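Local coordinates for protein L-2,4-diaminobutyric acid acetyltransferase (Geobacillus sp., PDB 6SLL) that catalyses the acetylation of L-2,4-diaminobutyric acid with acetyl coenzyme A, a step in the biosynthesis of the chemical chaperone ectoine, at residues 19-24 with 100-105; 31-36 with 42-47; 60-65 with 104-109. One frame throughout, in Å; residues are numbered along the deposited sequence.

Contact 1: residues 19-24 with 100-105; sequences VVYRRP and QGIAKA. With COA (coenzyme A), chain F.
Lys104 NZ has two anionic partners, O7A of the coenzyme A 3'-phosphate at 2.8 Å and the carboxylate of Glu143. Its chain starts with CG anti to the backbone N (chi1 -177°) and bends at chi3, which carries the ammonium to the phosphate. The backbone around it forms the pyrophosphate-binding loop of the GNAT fold, in which amides at the start of helix 102-112 hold the cofactor. Gly101 N gives a hydrogen bond to COA O1A (2.8 Å) and Lys104 N one to COA O2A (2.9 Å), both on the same phosphorus, while Ala103 N binds COA O4A on the other (2.9 Å). Gly101 occupies the N-cap, and its backbone angles (phi 88°, psi 10°) would push a CB against the carbonyl O of Gln100. The helix start, with its cluster of amides, would probably stabilise the negative pyrophosphate further. On another flank of the same turn, Val19 and Tyr21 supply an apolar seat. Tyr21, with CG anti to its carbonyl carbon, reaches the helix with the CZ-OH end of its ring, which meets Ala105 CB and Ile102 obliquely to the ring plane, so that the phenol oxygen rests on alkyl carbon: Tyr21 OH is 3.4 Å from Ala105 CB and 3.6 Å from Ile102 CA. Ile102 is also packed against Val93 and Ala64, which places it between the cofactor loop and the sheet. Val19 meets Ile102 at about a right angle, with Val19 CG2 lying 3.9 Å from Ile102 CD1.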
# COMPACT_ATOMS: atom_id res chain seq x y z
N VAL B 19 10.42 -7.95 -24.74
CA VAL B 19 9.66 -7.65 -23.55
C VAL B 19 9.06 -6.30 -23.69
O VAL B 19 9.65 -5.36 -24.22
CB VAL B 19 10.56 -7.72 -22.31
CG1 VAL B 19 9.81 -7.31 -21.04
CG2 VAL B 19 11.15 -9.10 -22.12
N VAL B 20 7.76 -6.17 -23.31
CA VAL B 20 7.08 -4.90 -23.36
C VAL B 20 6.80 -4.42 -21.92
O VAL B 20 6.50 -5.17 -21.03
CB VAL B 20 6.01 -4.92 -24.31
CG1 VAL B 20 6.39 -5.22 -25.74
CG2 VAL B 20 5.05 -5.85 -23.91
N TYR B 21 6.89 -3.09 -21.81
CA TYR B 21 6.83 -2.40 -20.50
C TYR B 21 5.64 -1.49 -20.47
O TYR B 21 5.44 -0.71 -21.46
CB TYR B 21 8.13 -1.63 -20.24
CG TYR B 21 9.34 -2.58 -20.16
CD1 TYR B 21 9.69 -3.20 -18.96
CD2 TYR B 21 10.10 -2.85 -21.28
CE1 TYR B 21 10.75 -4.05 -18.88
CE2 TYR B 21 11.11 -3.77 -21.20
CZ TYR B 21 11.49 -4.37 -20.01
OH TYR B 21 12.48 -5.26 -19.88
N ARG B 22 4.88 -1.46 -19.40
CA ARG B 22 3.70 -0.59 -19.34
C ARG B 22 3.35 -0.38 -17.84
O ARG B 22 3.76 -1.11 -16.98
CB ARG B 22 2.47 -1.21 -20.02
CG ARG B 22 2.00 -2.50 -19.41
CD ARG B 22 0.82 -3.06 -20.14
NE ARG B 22 0.44 -4.42 -19.62
CZ ARG B 22 -0.37 -4.66 -18.58
NH1 ARG B 22 -0.81 -3.63 -17.85
NH2 ARG B 22 -0.64 -5.87 -18.20
N ARG B 23 2.51 0.62 -17.59
CA ARG B 23 1.99 0.72 -16.24
C ARG B 23 0.90 -0.32 -15.99
O ARG B 23 0.19 -0.78 -16.95
CB ARG B 23 1.51 2.16 -15.92
CG ARG B 23 0.17 2.41 -16.54
CD ARG B 23 -0.28 3.90 -16.19
NE ARG B 23 0.81 5.00 -16.37
CZ ARG B 23 1.40 5.60 -17.42
NH1 ARG B 23 0.97 5.26 -18.28
NH2 ARG B 23 2.43 6.44 -17.79
N PRO B 24 0.78 -0.76 -14.77
CA PRO B 24 -0.29 -1.72 -14.46
C PRO B 24 -1.64 -1.07 -14.44
O PRO B 24 -1.74 0.17 -14.41
CB PRO B 24 0.10 -2.21 -13.07
CG PRO B 24 0.78 -1.04 -12.43
CD PRO B 24 1.58 -0.41 -13.60
N GLN B 100 18.18 -11.24 -17.61
CA GLN B 100 17.99 -10.72 -18.93
C GLN B 100 17.91 -9.19 -18.96
O GLN B 100 17.65 -8.59 -20.01
CB GLN B 100 16.68 -11.31 -19.64
CG GLN B 100 16.70 -12.82 -19.70
CD GLN B 100 15.43 -13.36 -20.44
OE1 GLN B 100 14.68 -12.57 -21.04
NE2 GLN B 100 15.11 -14.53 -20.18
N GLY B 101 18.06 -8.52 -17.83
CA GLY B 101 18.00 -7.07 -17.76
C GLY B 101 16.57 -6.55 -17.56
O GLY B 101 16.43 -5.30 -17.65
N ILE B 102 15.60 -7.35 -17.27
CA ILE B 102 14.22 -6.85 -17.14
C ILE B 102 14.10 -5.96 -15.92
O ILE B 102 13.48 -4.92 -16.00
CB ILE B 102 13.24 -8.04 -17.15
CG1 ILE B 102 13.28 -8.76 -18.51
CG2 ILE B 102 11.83 -7.55 -16.83
CD1 ILE B 102 12.47 -10.04 -18.53
N ALA B 103 14.66 -6.37 -14.77
CA ALA B 103 14.51 -5.50 -13.62
C ALA B 103 15.22 -4.15 -13.84
O ALA B 103 14.65 -3.10 -13.48
CB ALA B 103 15.06 -6.15 -12.34
N LYS B 104 16.41 -4.16 -14.44
CA LYS B 104 17.09 -2.91 -14.70
C LYS B 104 16.26 -2.05 -15.64
O LYS B 104 16.17 -0.84 -15.44
CB LYS B 104 18.43 -3.20 -15.29
CG LYS B 104 19.31 -2.03 -15.57
CD LYS B 104 20.65 -2.43 -16.22
CE LYS B 104 21.52 -3.25 -15.33
NZ LYS B 104 22.97 -3.21 -15.82
N ALA B 105 15.65 -2.64 -16.63
CA ALA B 105 14.82 -1.89 -17.60
C ALA B 105 13.57 -1.38 -16.90
O ALA B 105 13.14 -0.24 -17.21
CB ALA B 105 14.45 -2.74 -18.81
N1A COA F . 23.70 -13.47 -10.21
C2A COA F . 24.52 -12.43 -10.38
N3A COA F . 24.19 -11.17 -10.70
C4A COA F . 22.86 -11.02 -10.91
C5A COA F . 21.92 -12.03 -10.73
C6A COA F . 22.35 -13.32 -10.35
N6A COA F . 21.58 -14.35 -10.19
N7A COA F . 20.68 -11.53 -11.09
C8A COA F . 20.86 -10.25 -11.38
N9A COA F . 22.16 -9.91 -11.24
C1B COA F . 22.70 -8.63 -11.43
C2B COA F . 22.89 -8.29 -12.92
O2B COA F . 24.11 -8.75 -13.39
C3B COA F . 22.66 -6.79 -12.85
O3B COA F . 23.87 -6.19 -12.21
P3B COA F . 24.99 -5.42 -13.09
O7A COA F . 24.18 -4.15 -13.43
O8A COA F . 26.21 -5.33 -12.16
O9A COA F . 25.00 -6.00 -14.60
C4B COA F . 21.59 -6.66 -11.80
O4B COA F . 21.75 -7.72 -10.89
C5B COA F . 20.22 -6.51 -12.48
O5B COA F . 20.00 -7.63 -13.37
P1A COA F . 18.62 -7.87 -14.13
O1A COA F . 18.85 -8.90 -15.16
O2A COA F . 17.99 -6.58 -14.51
O3A COA F . 17.78 -8.53 -12.92
P2A COA F . 16.52 -9.52 -13.06
O4A COA F . 15.63 -9.07 -14.16
O5A COA F . 17.02 -10.93 -13.12
O6A COA F . 15.77 -9.26 -11.73
CBP COA F . 15.44 -9.47 -9.35
CCP COA F . 16.41 -9.11 -10.44
CDP COA F . 16.08 -9.06 -7.99
CEP COA F . 14.17 -8.72 -9.55
CAP COA F . 15.21 -11.01 -9.44
OAP COA F . 16.45 -11.67 -9.11
C9P COA F . 14.13 -11.56 -8.58
O9P COA F . 12.92 -11.31 -8.71
N8P COA F . 14.60 -12.39 -7.61
C7P COA F . 13.89 -13.09 -6.66
C6P COA F . 14.62 -14.48 -6.28
C5P COA F . 15.76 -14.31 -5.33
O5P COA F . 16.64 -13.42 -5.59
N4P COA F . 15.89 -15.07 -4.40
C3P COA F . 17.05 -15.00 -3.41
C2P COA F . 16.68 -16.11 -2.15
S1P COA F . 17.00 -17.72 -2.81

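Contact 2: residues 31-36 with 42-47; sequences RVWELI and LDLNSP. With DAB (2,4-diaminobutyric acid), chain G.
The loop joining the first two helices of the GNAT fold folds back on helix 29-39, where Trp33 and Ile36 receive Leu42, Leu44 and Pro47. Trp33 stands with CG anti to the backbone N (chi1 177°) and lies side by side with Pro47. Pro47 CG sits 3.5 Å from the centroid of the five-membered indole ring, only 4° off its normal, a CH-pi contact over one face. At the ring edge, in plane, Asn45 O approaches Trp33 CD1 to 3.0 Å. Leu44 comes in obliquely, its CD1 being 3.6 Å from Trp33 NE1 and 3.8 Å from Ile36 CG2, so one methyl wedges between two helix side chains. An alanine in place of Trp33 is likely to leave Pro47 without its aromatic face and open a gap beside Leu44 and Pro160 of the second subunit. One turn on, Ile36 CD1 meets Leu42 CD1 at 3.9 Å. This packing probably helps to position the next amide: Asp43 N gives a nearly straight hydrogen bond to DAB OXT (2.9 Å, 167°). Farther along, Ser46 caps helix 47-56 through Cys49 N, and its OG is hydrogen-bonded to Asn45 OD1 of the second subunit, a pairing repeated in reverse. Carrying part of the acceptor-substrate pocket on the connection between the first two helices is typical of GNAT acetyltransferases.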
# COMPACT_ATOMS: atom_id res chain seq x y z
N ARG B 31 -2.76 -11.36 -11.59
CA ARG B 31 -1.56 -11.90 -12.22
C ARG B 31 -0.30 -11.39 -11.56
O ARG B 31 0.73 -12.07 -11.46
CB ARG B 31 -1.54 -11.63 -13.71
CG ARG B 31 -2.54 -12.49 -14.47
CD ARG B 31 -2.42 -12.53 -16.04
NE ARG B 31 -2.45 -11.31 -16.63
CZ ARG B 31 -1.82 -11.03 -17.74
NH1 ARG B 31 -0.86 -11.74 -18.42
NH2 ARG B 31 -2.06 -9.80 -18.19
N VAL B 32 -0.36 -10.11 -11.10
CA VAL B 32 0.79 -9.59 -10.30
C VAL B 32 0.94 -10.34 -8.99
O VAL B 32 2.03 -10.73 -8.60
CB VAL B 32 0.62 -8.05 -10.08
CG1 VAL B 32 1.64 -7.59 -9.07
CG2 VAL B 32 0.76 -7.34 -11.39
N TRP B 33 -0.19 -10.60 -8.30
CA TRP B 33 -0.18 -11.36 -7.08
C TRP B 33 0.49 -12.74 -7.32
O TRP B 33 1.30 -13.18 -6.52
CB TRP B 33 -1.61 -11.46 -6.57
CG TRP B 33 -1.77 -12.29 -5.31
CD1 TRP B 33 -1.58 -11.90 -4.03
CD2 TRP B 33 -2.14 -13.70 -5.27
NE1 TRP B 33 -1.84 -12.95 -3.18
CE2 TRP B 33 -2.19 -14.05 -3.90
CE3 TRP B 33 -2.50 -14.61 -6.25
CZ2 TRP B 33 -2.56 -15.29 -3.49
CZ3 TRP B 33 -2.91 -15.85 -5.84
CH2 TRP B 33 -2.91 -16.20 -4.50
N GLU B 34 0.05 -13.38 -8.40
CA GLU B 34 0.65 -14.69 -8.72
C GLU B 34 2.13 -14.63 -8.95
O GLU B 34 2.92 -15.50 -8.48
CB GLU B 34 -0.05 -15.30 -9.94
CG GLU B 34 -1.51 -15.73 -9.63
CD GLU B 34 -2.29 -16.18 -10.79
OE1 GLU B 34 -1.94 -15.80 -11.92
OE2 GLU B 34 -3.28 -16.91 -10.58
N LEU B 35 2.60 -13.55 -9.65
CA LEU B 35 4.05 -13.35 -9.84
C LEU B 35 4.78 -13.20 -8.53
O LEU B 35 5.80 -13.84 -8.28
CB LEU B 35 4.31 -12.11 -10.74
CG LEU B 35 5.72 -11.71 -10.94
CD1 LEU B 35 6.39 -12.58 -11.96
CD2 LEU B 35 5.85 -10.29 -11.45
N ILE B 36 4.23 -12.36 -7.63
CA ILE B 36 4.86 -12.16 -6.31
C ILE B 36 4.85 -13.47 -5.54
O ILE B 36 5.89 -13.86 -4.96
CB ILE B 36 4.17 -11.06 -5.54
CG1 ILE B 36 4.12 -9.73 -6.29
CG2 ILE B 36 4.76 -10.89 -4.15
CD1 ILE B 36 5.44 -9.21 -6.65
N LEU B 42 9.72 -12.68 -1.67
CA LEU B 42 8.99 -11.46 -1.32
C LEU B 42 7.90 -11.78 -0.37
O LEU B 42 7.37 -12.88 -0.35
CB LEU B 42 8.47 -10.84 -2.60
CG LEU B 42 9.49 -10.26 -3.54
CD1 LEU B 42 8.85 -9.86 -4.86
CD2 LEU B 42 10.23 -9.04 -2.96
N ASP B 43 7.47 -10.78 0.39
CA ASP B 43 6.32 -11.00 1.30
C ASP B 43 4.99 -10.69 0.58
O ASP B 43 4.67 -9.54 0.20
CB ASP B 43 6.43 -10.15 2.48
CG ASP B 43 7.72 -10.35 3.30
OD1 ASP B 43 8.15 -11.50 3.40
OD2 ASP B 43 8.21 -9.33 3.78
N LEU B 44 4.20 -11.71 0.51
CA LEU B 44 2.99 -11.69 -0.32
C LEU B 44 1.90 -10.89 0.34
O LEU B 44 1.46 -11.20 1.46
CB LEU B 44 2.55 -13.15 -0.53
CG LEU B 44 1.35 -13.26 -1.53
CD1 LEU B 44 1.73 -12.74 -2.90
CD2 LEU B 44 1.00 -14.76 -1.60
N ASN B 45 1.41 -9.86 -0.35
CA ASN B 45 0.21 -9.13 0.07
C ASN B 45 -1.00 -9.73 -0.55
O ASN B 45 -0.96 -10.69 -1.31
CB ASN B 45 0.37 -7.62 -0.28
CG ASN B 45 1.59 -7.09 0.42
OD1 ASN B 45 1.59 -6.98 1.68
ND2 ASN B 45 2.65 -6.78 -0.27
N SER B 46 -2.19 -9.20 -0.16
CA SER B 46 -3.43 -9.72 -0.69
C SER B 46 -3.58 -9.37 -2.16
O SER B 46 -3.02 -8.39 -2.65
CB SER B 46 -4.64 -9.17 0.06
OG SER B 46 -4.80 -7.78 -0.15
N PRO B 47 -4.39 -10.16 -2.94
CA PRO B 47 -4.71 -9.77 -4.31
C PRO B 47 -5.24 -8.34 -4.36
O PRO B 47 -4.89 -7.58 -5.26
CB PRO B 47 -5.67 -10.84 -4.76
CG PRO B 47 -5.28 -12.05 -3.91
CD PRO B 47 -4.89 -11.51 -2.61
N DAB G . 10.35 -7.93 1.80
CA DAB G . 9.58 -6.68 1.54
C DAB G . 8.43 -7.04 0.62
O DAB G . 7.55 -6.20 0.53
CB DAB G . 10.46 -5.58 0.94
CG DAB G . 10.94 -5.83 -0.45
ND DAB G . 11.78 -4.68 -0.90
OXT DAB G . 8.43 -8.10 0.01
O HOH W 1 6.88 -14.70 -2.41

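Contact 3: residues 60-65 with 104-109; sequences TCMIAE and KAMLTG. With COA (coenzyme A), chain F.
Met106 and Met62 bury the most surface here, with Ala64 beside them, as helix 102-112 lies over strand 62-66 in the GNAT core. The helix belongs to a beta-alpha-beta crossover between strands 85-93 and 121-125, and the axes of strand 62-65 and helix 104-109 come within 8.7 Å, their N-to-C directions 144° apart, nearer antiparallel than parallel. Met106 points at the strand with CG anti to its carbonyl carbon (chi1 -74°). Its stem rests on the stem of Met62, which it crosses obliquely: Met62 CG is 3.8 Å from Met106 CB and equally far from Met106 CG. The chain of Met106 then passes on to Ala64, whose CB lies 4.0 Å from Met106 SD; a methyl there lets the bulky sulfur come close to the strand. Tyr21 and Ile74 touch Met106 as well, so neighbouring strands on both sides of 62-66 share in holding it. Met62 bends at chi2 and chi3, but its side chain has a second conformer, so the approach of its end to Gly109, where glycine leaves only backbone, is doubtful. Ile63, between the two inward-facing residues, turns to the other face of the sheet. The meeting surface is mostly aliphatic carbon and thioether sulfur, which is consistent with cohesion from shape and burial alone, and the unbranched methionine chains could probably adapt to the fit.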
# COMPACT_ATOMS: atom_id res chain seq x y z
N THR B 60 3.21 5.30 -10.81
CA THR B 60 4.54 5.06 -10.28
C THR B 60 4.81 3.55 -10.13
O THR B 60 5.63 3.21 -9.25
CB THR B 60 4.76 5.81 -8.96
OG1 THR B 60 3.79 5.40 -7.99
CG2 THR B 60 4.70 7.29 -9.13
N CYS B 61 4.17 2.72 -10.94
CA CYS B 61 4.47 1.29 -10.95
C CYS B 61 4.77 0.86 -12.38
O CYS B 61 4.46 1.58 -13.35
CB CYS B 61 3.27 0.48 -10.41
SG CYS B 61 2.88 0.76 -8.68
N MET B 62 5.30 -0.33 -12.55
CA MET B 62 5.73 -0.85 -13.85
C MET B 62 5.41 -2.35 -13.94
O MET B 62 5.54 -3.07 -12.93
CB MET B 62 7.29 -0.69 -13.97
CG MET B 62 7.94 -0.95 -15.20
SD MET B 62 7.16 -0.01 -16.65
CE MET B 62 7.60 1.51 -15.88
N ILE B 63 5.00 -2.76 -15.14
CA ILE B 63 4.90 -4.19 -15.54
C ILE B 63 5.75 -4.47 -16.72
O ILE B 63 5.89 -3.63 -17.61
CB ILE B 63 3.39 -4.51 -15.89
CG1 ILE B 63 2.63 -4.87 -14.56
CG2 ILE B 63 3.22 -5.62 -16.95
CD1 ILE B 63 1.23 -5.24 -14.71
N ALA B 64 6.32 -5.67 -16.74
CA ALA B 64 6.96 -6.24 -17.92
C ALA B 64 6.23 -7.46 -18.34
O ALA B 64 5.85 -8.32 -17.53
CB ALA B 64 8.41 -6.62 -17.59
N GLU B 65 5.96 -7.55 -19.67
CA GLU B 65 5.26 -8.70 -20.24
C GLU B 65 6.08 -9.30 -21.38
O GLU B 65 6.73 -8.55 -22.12
CB GLU B 65 3.94 -8.31 -20.81
CG GLU B 65 2.96 -8.11 -19.76
CD GLU B 65 1.63 -7.41 -20.23
OE1 GLU B 65 1.71 -6.53 -21.01
OE2 GLU B 65 0.56 -7.85 -19.86
N LYS B 104 16.41 -4.16 -14.44
CA LYS B 104 17.09 -2.91 -14.70
C LYS B 104 16.26 -2.05 -15.64
O LYS B 104 16.17 -0.84 -15.44
CB LYS B 104 18.43 -3.20 -15.29
CG LYS B 104 19.31 -2.03 -15.57
CD LYS B 104 20.65 -2.43 -16.22
CE LYS B 104 21.52 -3.25 -15.33
NZ LYS B 104 22.97 -3.21 -15.82
N ALA B 105 15.65 -2.64 -16.63
CA ALA B 105 14.82 -1.89 -17.60
C ALA B 105 13.57 -1.38 -16.90
O ALA B 105 13.14 -0.24 -17.21
CB ALA B 105 14.45 -2.74 -18.81
N MET B 106 12.97 -2.14 -16.00
CA MET B 106 11.80 -1.64 -15.32
C MET B 106 12.15 -0.45 -14.43
O MET B 106 11.40 0.51 -14.34
CB MET B 106 11.17 -2.71 -14.40
CG MET B 106 10.42 -3.81 -15.14
SD MET B 106 9.40 -4.84 -14.09
CE MET B 106 10.64 -5.63 -13.06
N LEU B 107 13.31 -0.53 -13.72
CA LEU B 107 13.67 0.52 -12.79
C LEU B 107 14.03 1.77 -13.56
O LEU B 107 13.57 2.90 -13.24
CB LEU B 107 14.85 0.06 -11.92
CG LEU B 107 15.42 1.06 -10.93
CD1 LEU B 107 14.33 1.62 -9.99
CD2 LEU B 107 16.54 0.46 -10.11
N THR B 108 14.82 1.67 -14.62
CA THR B 108 15.20 2.82 -15.44
C THR B 108 13.90 3.37 -16.03
O THR B 108 13.66 4.63 -16.05
CB THR B 108 16.14 2.36 -16.57
OG1 THR B 108 17.35 1.95 -15.95
CG2 THR B 108 16.40 3.46 -17.60
N GLY B 109 13.03 2.54 -16.55
CA GLY B 109 11.79 3.04 -17.14
C GLY B 109 10.89 3.68 -16.15
O GLY B 109 10.28 4.74 -16.44
N1A COA F . 23.70 -13.47 -10.21
C2A COA F . 24.52 -12.43 -10.38
N3A COA F . 24.19 -11.17 -10.70
C4A COA F . 22.86 -11.02 -10.91
C5A COA F . 21.92 -12.03 -10.73
C6A COA F . 22.35 -13.32 -10.35
N6A COA F . 21.58 -14.35 -10.19
N7A COA F . 20.68 -11.53 -11.09
C8A COA F . 20.86 -10.25 -11.38
N9A COA F . 22.16 -9.91 -11.24
C1B COA F . 22.70 -8.63 -11.43
C2B COA F . 22.89 -8.29 -12.92
O2B COA F . 24.11 -8.75 -13.39
C3B COA F . 22.66 -6.79 -12.85
O3B COA F . 23.87 -6.19 -12.21
P3B COA F . 24.99 -5.42 -13.09
O7A COA F . 24.18 -4.15 -13.43
O8A COA F . 26.21 -5.33 -12.16
O9A COA F . 25.00 -6.00 -14.60
C4B COA F . 21.59 -6.66 -11.80
O4B COA F . 21.75 -7.72 -10.89
C5B COA F . 20.22 -6.51 -12.48
O5B COA F . 20.00 -7.63 -13.37
P1A COA F . 18.62 -7.87 -14.13
O1A COA F . 18.85 -8.90 -15.16
O2A COA F . 17.99 -6.58 -14.51
O3A COA F . 17.78 -8.53 -12.92
P2A COA F . 16.52 -9.52 -13.06
O4A COA F . 15.63 -9.07 -14.16
O5A COA F . 17.02 -10.93 -13.12
O6A COA F . 15.77 -9.26 -11.73
CBP COA F . 15.44 -9.47 -9.35
CCP COA F . 16.41 -9.11 -10.44
CDP COA F . 16.08 -9.06 -7.99
CEP COA F . 14.17 -8.72 -9.55
CAP COA F . 15.21 -11.01 -9.44
OAP COA F . 16.45 -11.67 -9.11
C9P COA F . 14.13 -11.56 -8.58
O9P COA F . 12.92 -11.31 -8.71
N8P COA F . 14.60 -12.39 -7.61
C7P COA F . 13.89 -13.09 -6.66
C6P COA F . 14.62 -14.48 -6.28
C5P COA F . 15.76 -14.31 -5.33
O5P COA F . 16.64 -13.42 -5.59
N4P COA F . 15.89 -15.07 -4.40
C3P COA F . 17.05 -15.00 -3.41
C2P COA F . 16.68 -16.11 -2.15
S1P COA F . 17.00 -17.72 -2.81

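In the fold
From the N terminus, strand 20-22 begins the loop that contact 1 closes when the chain reaches helix 102-112. Contact 2 is a short closure nested inside it, turning the chain back from helix 29-39 towards helix 47-56. Contact 3 opens later, at strand 62-66, so it is in series with contact 2, and it ends on the same helix as contact 1, sharing Lys104 and Ala105. Contacts 1 and 3 lie about 4 Å apart by their centres and seat that helix on two neighbouring antiparallel strands. Contact 2, about 17 Å from each by centres, sits across the sheet, where Val32 packs on Ile63. Together they tie the cofactor helix, the sheet and the substrate loop.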